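Local structure of amidohydrolase family protein (Acinetobacter baumannii, 4I6K) at residues Ala88-Pro93 / Lys115-Val120; Ser212-Leu217 / Ser222-Ala227; Gly238-Leu243 / Lys274-Leu279. The protein probably hydrolyses the ring ester of 2-pyrone-4,6-dicarboxylic acid or a related lactone, as a member of the amidohydrolase family. All blocks are in the same frame, centred on the assembly; numbering follows the deposited sequence. Where two conformers were deposited one is given.

Interaction 1: Ala88-Pro93 / Lys115-Val120; sequences AIQQYP and KAQGIV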
# COMPACT_ATOMS: atom_id res chain seq x y z
N ALA A 88 6.49 14.72 7.76
CA ALA A 88 7.40 14.33 6.69
C ALA A 88 6.92 14.88 5.36
O ALA A 88 7.73 15.36 4.55
CB ALA A 88 7.54 12.81 6.62
N ILE A 89 5.61 14.80 5.12
CA ILE A 89 5.00 15.30 3.89
C ILE A 89 5.25 16.78 3.77
O ILE A 89 5.76 17.25 2.74
CB ILE A 89 3.48 15.09 3.87
CG1 ILE A 89 3.13 13.61 4.03
CG2 ILE A 89 2.91 15.61 2.57
CD1 ILE A 89 3.40 12.81 2.80
N GLN A 90 4.91 17.53 4.81
CA GLN A 90 5.12 18.98 4.85
C GLN A 90 6.54 19.39 4.46
O GLN A 90 6.73 20.42 3.81
CB GLN A 90 4.78 19.54 6.22
CG GLN A 90 3.30 19.78 6.42
CD GLN A 90 2.85 19.51 7.84
OE1 GLN A 90 3.55 19.82 8.80
NE2 GLN A 90 1.66 18.91 7.98
N GLN A 91 7.53 18.60 4.86
CA GLN A 91 8.91 18.91 4.50
C GLN A 91 9.18 18.75 3.02
O GLN A 91 9.98 19.50 2.46
CB GLN A 91 9.88 18.04 5.27
CG GLN A 91 9.83 18.27 6.75
CD GLN A 91 10.84 17.44 7.47
OE1 GLN A 91 10.60 16.97 8.58
NE2 GLN A 91 11.98 17.22 6.83
N TYR A 92 8.52 17.77 2.39
CA TYR A 92 8.71 17.55 0.96
C TYR A 92 7.40 17.45 0.20
O TYR A 92 7.16 16.47 -0.52
CB TYR A 92 9.53 16.30 0.71
CG TYR A 92 10.89 16.31 1.35
CD1 TYR A 92 11.07 15.87 2.67
CD2 TYR A 92 12.01 16.75 0.65
CE1 TYR A 92 12.31 15.87 3.26
CE2 TYR A 92 13.27 16.76 1.23
CZ TYR A 92 13.41 16.32 2.54
OH TYR A 92 14.65 16.32 3.13
N PRO A 93 6.57 18.49 0.32
CA PRO A 93 5.19 18.52 -0.15
C PRO A 93 5.13 18.34 -1.67
O PRO A 93 4.08 18.01 -2.21
CB PRO A 93 4.73 19.92 0.23
CG PRO A 93 5.99 20.74 0.18
CD PRO A 93 7.04 19.83 0.73
N LYS A 115 -6.95 15.87 4.18
CA LYS A 115 -6.85 16.04 2.74
C LYS A 115 -6.00 17.27 2.44
O LYS A 115 -5.15 17.26 1.56
CB LYS A 115 -8.23 16.17 2.08
CG LYS A 115 -8.18 16.38 0.55
CD LYS A 115 -9.59 16.24 -0.07
CE LYS A 115 -9.61 16.44 -1.58
NZ LYS A 115 -9.14 15.24 -2.31
N ALA A 116 -6.26 18.35 3.19
CA ALA A 116 -5.52 19.60 3.02
C ALA A 116 -4.02 19.48 3.32
O ALA A 116 -3.26 20.40 3.05
CB ALA A 116 -6.14 20.69 3.89
N GLN A 117 -3.61 18.36 3.90
CA GLN A 117 -2.21 18.19 4.29
C GLN A 117 -1.50 17.15 3.42
O GLN A 117 -0.41 16.67 3.75
CB GLN A 117 -2.13 17.81 5.75
CG GLN A 117 -2.81 18.79 6.68
CD GLN A 117 -2.67 18.38 8.13
OE1 GLN A 117 -1.57 18.35 8.67
NE2 GLN A 117 -3.80 18.07 8.77
N GLY A 118 -2.13 16.80 2.30
CA GLY A 118 -1.52 15.90 1.32
C GLY A 118 -1.84 14.43 1.51
O GLY A 118 -1.19 13.59 0.89
N ILE A 119 -2.83 14.12 2.36
CA ILE A 119 -3.35 12.76 2.53
C ILE A 119 -4.40 12.47 1.45
O ILE A 119 -5.30 13.28 1.25
CB ILE A 119 -4.02 12.58 3.90
CG1 ILE A 119 -3.02 12.83 5.04
CG2 ILE A 119 -4.68 11.19 3.99
CD1 ILE A 119 -1.71 12.04 4.91
N VAL A 120 -4.28 11.33 0.77
CA VAL A 120 -5.07 11.05 -0.43
C VAL A 120 -5.83 9.72 -0.37
O VAL A 120 -6.39 9.26 -1.37
CB VAL A 120 -4.19 11.05 -1.71
CG1 VAL A 120 -3.63 12.44 -1.98
CG2 VAL A 120 -3.05 10.03 -1.60
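Ile89 meets the turn at Gln117 through one methyl: its CG2 lies 3.7 Å from the backbone carbonyl oxygen, Gln117 O. With chi1 at -58°, CG2 stands anti to the backbone N of Ile89 and is the branch put toward the turn, while CG1 sits beside the N. Toward solvent the two glutamines approach each other, their side chains running at a slant while the amide planes are 24° from parallel. Gln90 NE2 comes to 3.4 Å from Gln117 OE1. The chain of Gln90 bends at chi2, whereas that of Gln117 stays extended beyond CG, and its NE2 makes a weak hydrogen bond back to Asn113 O.

Lys115 to Gly118 form a type I beta turn, closed by the bond from Gly118 N to Lys115 O (3.1 Å). Gly118 has a positive phi of 92° and faces Ile89 CG2 without a side chain of its own. Ile89 also packs on Leu96 of strand 96-100, which hydrogen-bonds through Gly98 to Gly118 and Val120. Helix 83-91, strand 96-100, helix 108-115 and strand 119-125 follow one another here as the alternating beta-alpha units of the amidohydrolase barrel.

Interaction 2: Ser212-Leu217 / Ser222-Ala227; sequences SGFYRL and SNINIA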
# COMPACT_ATOMS: atom_id res chain seq x y z
N SER A 212 4.69 -4.76 -4.53
CA SER A 212 5.72 -4.47 -3.57
C SER A 212 5.79 -5.62 -2.60
O SER A 212 4.89 -6.46 -2.57
CB SER A 212 5.32 -3.22 -2.78
OG SER A 212 4.08 -3.43 -2.13
N GLY A 213 6.84 -5.63 -1.78
CA GLY A 213 6.92 -6.55 -0.64
C GLY A 213 6.88 -8.02 -0.99
O GLY A 213 6.37 -8.84 -0.21
N PHE A 214 7.42 -8.38 -2.15
CA PHE A 214 7.48 -9.78 -2.55
C PHE A 214 7.98 -10.62 -1.39
O PHE A 214 7.59 -11.78 -1.24
CB PHE A 214 8.44 -9.96 -3.71
CG PHE A 214 9.89 -9.87 -3.31
CD1 PHE A 214 10.60 -11.00 -2.95
CD2 PHE A 214 10.52 -8.64 -3.26
CE1 PHE A 214 11.92 -10.91 -2.56
CE2 PHE A 214 11.85 -8.53 -2.87
CZ PHE A 214 12.55 -9.67 -2.53
N TYR A 215 8.85 -10.05 -0.56
CA TYR A 215 9.45 -10.79 0.55
C TYR A 215 8.50 -11.07 1.72
O TYR A 215 8.91 -11.72 2.69
CB TYR A 215 10.72 -10.10 1.06
CG TYR A 215 10.48 -8.65 1.43
CD1 TYR A 215 10.78 -7.63 0.52
CD2 TYR A 215 9.91 -8.31 2.66
CE1 TYR A 215 10.56 -6.31 0.84
CE2 TYR A 215 9.69 -6.98 2.99
CZ TYR A 215 10.01 -5.99 2.07
OH TYR A 215 9.79 -4.67 2.37
N ARG A 216 7.26 -10.59 1.64
CA ARG A 216 6.26 -10.95 2.67
C ARG A 216 5.44 -12.17 2.23
O ARG A 216 4.51 -12.61 2.91
CB ARG A 216 5.34 -9.77 3.00
CG ARG A 216 6.10 -8.51 3.37
CD ARG A 216 5.21 -7.49 4.06
NE ARG A 216 5.96 -6.29 4.42
CZ ARG A 216 6.66 -6.15 5.54
NH1 ARG A 216 7.31 -5.02 5.78
NH2 ARG A 216 6.73 -7.15 6.41
N LEU A 217 5.80 -12.69 1.07
CA LEU A 217 5.07 -13.80 0.48
C LEU A 217 5.67 -15.16 0.91
O LEU A 217 5.11 -16.21 0.62
CB LEU A 217 5.05 -13.66 -1.05
CG LEU A 217 4.49 -12.35 -1.65
CD1 LEU A 217 4.70 -12.31 -3.16
CD2 LEU A 217 3.01 -12.15 -1.29
N SER A 222 11.76 -18.70 -3.22
CA SER A 222 10.35 -18.95 -3.49
C SER A 222 9.54 -17.67 -3.70
O SER A 222 8.95 -17.45 -4.77
CB SER A 222 9.75 -19.76 -2.34
OG SER A 222 8.34 -19.64 -2.33
N ASN A 223 9.53 -16.82 -2.68
CA ASN A 223 8.69 -15.62 -2.67
C ASN A 223 8.79 -14.73 -3.91
O ASN A 223 7.86 -14.00 -4.22
CB ASN A 223 8.95 -14.80 -1.40
CG ASN A 223 10.40 -14.37 -1.26
OD1 ASN A 223 11.13 -14.25 -2.24
ND2 ASN A 223 10.82 -14.12 -0.02
N ILE A 224 9.91 -14.81 -4.62
CA ILE A 224 10.06 -14.03 -5.84
C ILE A 224 9.33 -14.72 -6.99
O ILE A 224 8.84 -14.07 -7.92
CB ILE A 224 11.54 -13.82 -6.22
CG1 ILE A 224 12.41 -13.80 -4.96
CG2 ILE A 224 11.71 -12.52 -6.99
CD1 ILE A 224 13.92 -13.80 -5.24
N ASN A 225 9.32 -16.04 -6.96
CA ASN A 225 8.56 -16.76 -7.95
C ASN A 225 7.06 -16.58 -7.80
O ASN A 225 6.37 -16.31 -8.76
CB ASN A 225 8.93 -18.23 -7.95
CG ASN A 225 8.41 -18.94 -9.14
OD1 ASN A 225 7.53 -19.79 -9.03
ND2 ASN A 225 8.90 -18.57 -10.31
N ILE A 226 6.58 -16.68 -6.58
CA ILE A 226 5.21 -16.33 -6.25
C ILE A 226 4.92 -14.94 -6.81
O ILE A 226 4.02 -14.78 -7.64
CB ILE A 226 4.98 -16.35 -4.74
CG1 ILE A 226 5.22 -17.77 -4.22
CG2 ILE A 226 3.57 -15.90 -4.41
CD1 ILE A 226 4.42 -18.81 -4.99
N ALA A 227 5.70 -13.95 -6.39
CA ALA A 227 5.55 -12.60 -6.94
C ALA A 227 5.45 -12.60 -8.48
O ALA A 227 4.59 -11.95 -9.07
CB ALA A 227 6.70 -11.70 -6.47
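The Phe214 ring receives the amide oxygen of Asn223 at its edge, close to the ring plane: Asn223 OD1 is 3.4 Å from both CD1 and CE1 of Phe214. There the oxygen meets the weakly positive C-H rim, with the amide plane turned 84° from the ring. This oxygen is buried by the contact and has no hydrogen-bond partner in the model, whereas Asn223 ND2 is bonded to Gly218 O. One face of the same ring carries Tyr215 CB, offset toward the rim. Tyr215 in turn has Gly213 CA over one face of its own ring and Phe214 CE2 at its edge.

Ile224 runs alongside Phe214, pointing the same way, and brings CG1 to 3.8 Å from Phe214 CE1. At the root of the side chain, Phe214 CB touches Ala227 CB at 3.7 Å. Asn223 CB lies 3.3 Å from Phe214 O. With chi1 near 59°, Asn223 CG lies between its own N and carbonyl carbon, which turns the amide toward the ring. Leu217 continues the apolar patch from Ala227: its CD1 is 3.9 Å from Ala227 CB and 4.0 Å from Ile226 CG2.

Tyr215 OH and Arg216 NH1 both reach Asp248. Arg216 NH1 also makes a weak hydrogen bond to the citrate, which probably came from the crystallisation liquor, and the Tyr215 side chain is about 6 Å from it, consistent with the loop lining the pocket. The segment 212-217, with its short 3-10 turn, follows strand 207-210 and packs back on the first turns of helix 222-237; Phe214 and Ala227 extend the patch to Ala266 and Ile270 of helix 260-270.

Interaction 3: Gly238-Leu243 / Lys274-Leu279; sequences GFLHKL and KHEQCL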
# COMPACT_ATOMS: atom_id res chain seq x y z
N GLY A 238 -5.75 -8.54 -17.55
CA GLY A 238 -5.91 -7.21 -18.14
C GLY A 238 -5.61 -6.02 -17.24
O GLY A 238 -6.04 -4.89 -17.52
N PHE A 239 -4.86 -6.25 -16.16
CA PHE A 239 -4.65 -5.23 -15.13
C PHE A 239 -3.27 -4.52 -15.15
O PHE A 239 -2.87 -3.89 -14.16
CB PHE A 239 -4.90 -5.84 -13.74
CG PHE A 239 -6.36 -6.14 -13.46
CD1 PHE A 239 -7.09 -5.35 -12.59
CD2 PHE A 239 -6.99 -7.21 -14.07
CE1 PHE A 239 -8.43 -5.61 -12.33
CE2 PHE A 239 -8.33 -7.48 -13.82
CZ PHE A 239 -9.05 -6.68 -12.95
N LEU A 240 -2.56 -4.60 -16.26
CA LEU A 240 -1.26 -3.93 -16.40
C LEU A 240 -1.26 -2.45 -16.01
O LEU A 240 -0.27 -1.95 -15.47
CB LEU A 240 -0.73 -4.05 -17.83
CG LEU A 240 0.75 -3.73 -17.92
CD1 LEU A 240 1.53 -4.67 -16.98
CD2 LEU A 240 1.22 -3.87 -19.36
N HIS A 241 -2.34 -1.73 -16.30
CA HIS A 241 -2.38 -0.29 -16.05
C HIS A 241 -2.93 -0.00 -14.66
O HIS A 241 -3.07 1.15 -14.25
CB HIS A 241 -3.18 0.44 -17.13
CG HIS A 241 -2.62 0.24 -18.50
ND1 HIS A 241 -1.96 1.23 -19.19
CD2 HIS A 241 -2.56 -0.87 -19.28
CE1 HIS A 241 -1.54 0.75 -20.35
NE2 HIS A 241 -1.90 -0.52 -20.43
N LYS A 242 -3.18 -1.07 -13.93
CA LYS A 242 -3.67 -0.95 -12.57
C LYS A 242 -2.57 -1.31 -11.57
O LYS A 242 -2.80 -1.37 -10.36
CB LYS A 242 -4.89 -1.86 -12.39
CG LYS A 242 -5.98 -1.67 -13.46
CD LYS A 242 -6.38 -0.21 -13.66
CE LYS A 242 -6.87 0.45 -12.35
NZ LYS A 242 -8.20 -0.06 -11.86
N LEU A 243 -1.37 -1.55 -12.08
CA LEU A 243 -0.29 -2.03 -11.23
C LEU A 243 0.65 -0.90 -10.84
O LEU A 243 1.01 -0.07 -11.67
CB LEU A 243 0.49 -3.13 -11.94
CG LEU A 243 -0.32 -4.38 -12.30
CD1 LEU A 243 0.60 -5.46 -12.91
CD2 LEU A 243 -1.06 -4.91 -11.06
N LYS A 274 10.86 -3.46 -19.96
CA LYS A 274 11.05 -2.06 -19.57
C LYS A 274 9.89 -1.13 -19.96
O LYS A 274 9.69 -0.08 -19.34
CB LYS A 274 12.39 -1.51 -20.08
CG LYS A 274 12.64 -0.06 -19.63
CD LYS A 274 13.73 0.65 -20.45
CE LYS A 274 13.65 2.18 -20.29
NZ LYS A 274 12.51 2.80 -21.04
N HIS A 275 9.13 -1.50 -20.99
CA HIS A 275 7.92 -0.77 -21.30
C HIS A 275 6.98 -0.90 -20.11
O HIS A 275 6.37 0.08 -19.67
CB HIS A 275 7.24 -1.30 -22.57
CG HIS A 275 8.17 -1.46 -23.74
ND1 HIS A 275 8.89 -0.40 -24.26
CD2 HIS A 275 8.48 -2.54 -24.49
CE1 HIS A 275 9.61 -0.83 -25.28
NE2 HIS A 275 9.38 -2.12 -25.45
N GLU A 276 6.85 -2.13 -19.60
CA GLU A 276 6.00 -2.39 -18.44
C GLU A 276 6.52 -1.72 -17.17
O GLU A 276 5.73 -1.26 -16.32
CB GLU A 276 5.87 -3.89 -18.22
CG GLU A 276 5.12 -4.57 -19.34
CD GLU A 276 5.07 -6.07 -19.15
OE1 GLU A 276 5.57 -6.55 -18.10
OE2 GLU A 276 4.56 -6.78 -20.05
N GLN A 277 7.83 -1.67 -17.02
CA GLN A 277 8.42 -0.94 -15.91
C GLN A 277 8.03 0.54 -15.97
O GLN A 277 7.73 1.16 -14.95
CB GLN A 277 9.94 -1.12 -15.87
CG GLN A 277 10.41 -2.53 -15.49
CD GLN A 277 11.93 -2.69 -15.62
OE1 GLN A 277 12.62 -1.75 -16.00
NE2 GLN A 277 12.44 -3.88 -15.32
N CYS A 278 8.00 1.11 -17.18
CA CYS A 278 7.61 2.50 -17.34
C CYS A 278 6.16 2.76 -16.89
O CYS A 278 5.89 3.74 -16.19
CB CYS A 278 7.85 2.97 -18.78
SG CYS A 278 9.62 3.10 -19.24
N LEU A 279 5.24 1.88 -17.28
CA LEU A 279 3.85 2.04 -16.88
C LEU A 279 3.76 1.96 -15.37
O LEU A 279 3.12 2.79 -14.72
CB LEU A 279 2.97 0.95 -17.49
CG LEU A 279 2.51 1.04 -18.94
CD1 LEU A 279 1.53 -0.08 -19.19
CD2 LEU A 279 1.87 2.39 -19.25
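The loop that carries the chain from helix 222-237 into strand 243-244 packs here against the first turns of helix 274-289. Leu279 is its main partner, offering CD1 to two residues at once. Against His241 the methyl lies over one ring face, a CH-pi contact with CD1 3.7 Å from the ring centroid and 23° off the normal; the nearest ring atom is CE1, 3.4 Å from Leu279 CD1. His241 CG is anti to the carbonyl carbon (chi1 -59°), an orientation that turns the ring toward the helix.

Leu240 crosses Leu279 at about a right angle, its CD2 3.8 Å from Leu279 CD1. The loop begins with a Schellman motif at Gly238, whose positive phi of 98° ends helix 222-237 and sends the chain toward the last strand of the beta/alpha barrel. The same Leu240 CD2 also meets the aliphatic part of Glu276, 4.0 Å from CG, again nearly at right angles. The carboxylate of Glu276 is engaged beyond this contact, with OE2 in a salt bridge to Lys235 and OE1 hydrogen-bonded to Tyr231 OH, both on helix 222-237. Asn284, further along helix 274-289, donates from ND2 to Leu243 O.

In the fold
The three contacts follow one another along the chain without overlapping, and all belong to the same parallel eight-stranded sheet with its surrounding helices. Interaction 1 lies in the first half, between helix 83-91 and the turn entering strand 119-125; interactions 2 and 3 come near the end, around strands 207-210 and 243-244. Centres of interactions 1 and 2 are 30 Å apart, on opposite sides of the chain's centre, and those of 1 and 3 are 27 Å apart. Interactions 2 and 3 are closer, 18 Å between centres, and share helix 222-237: its start packs in interaction 2, its end leads into interaction 3. Of the three, interaction 2 lies beside the citrate.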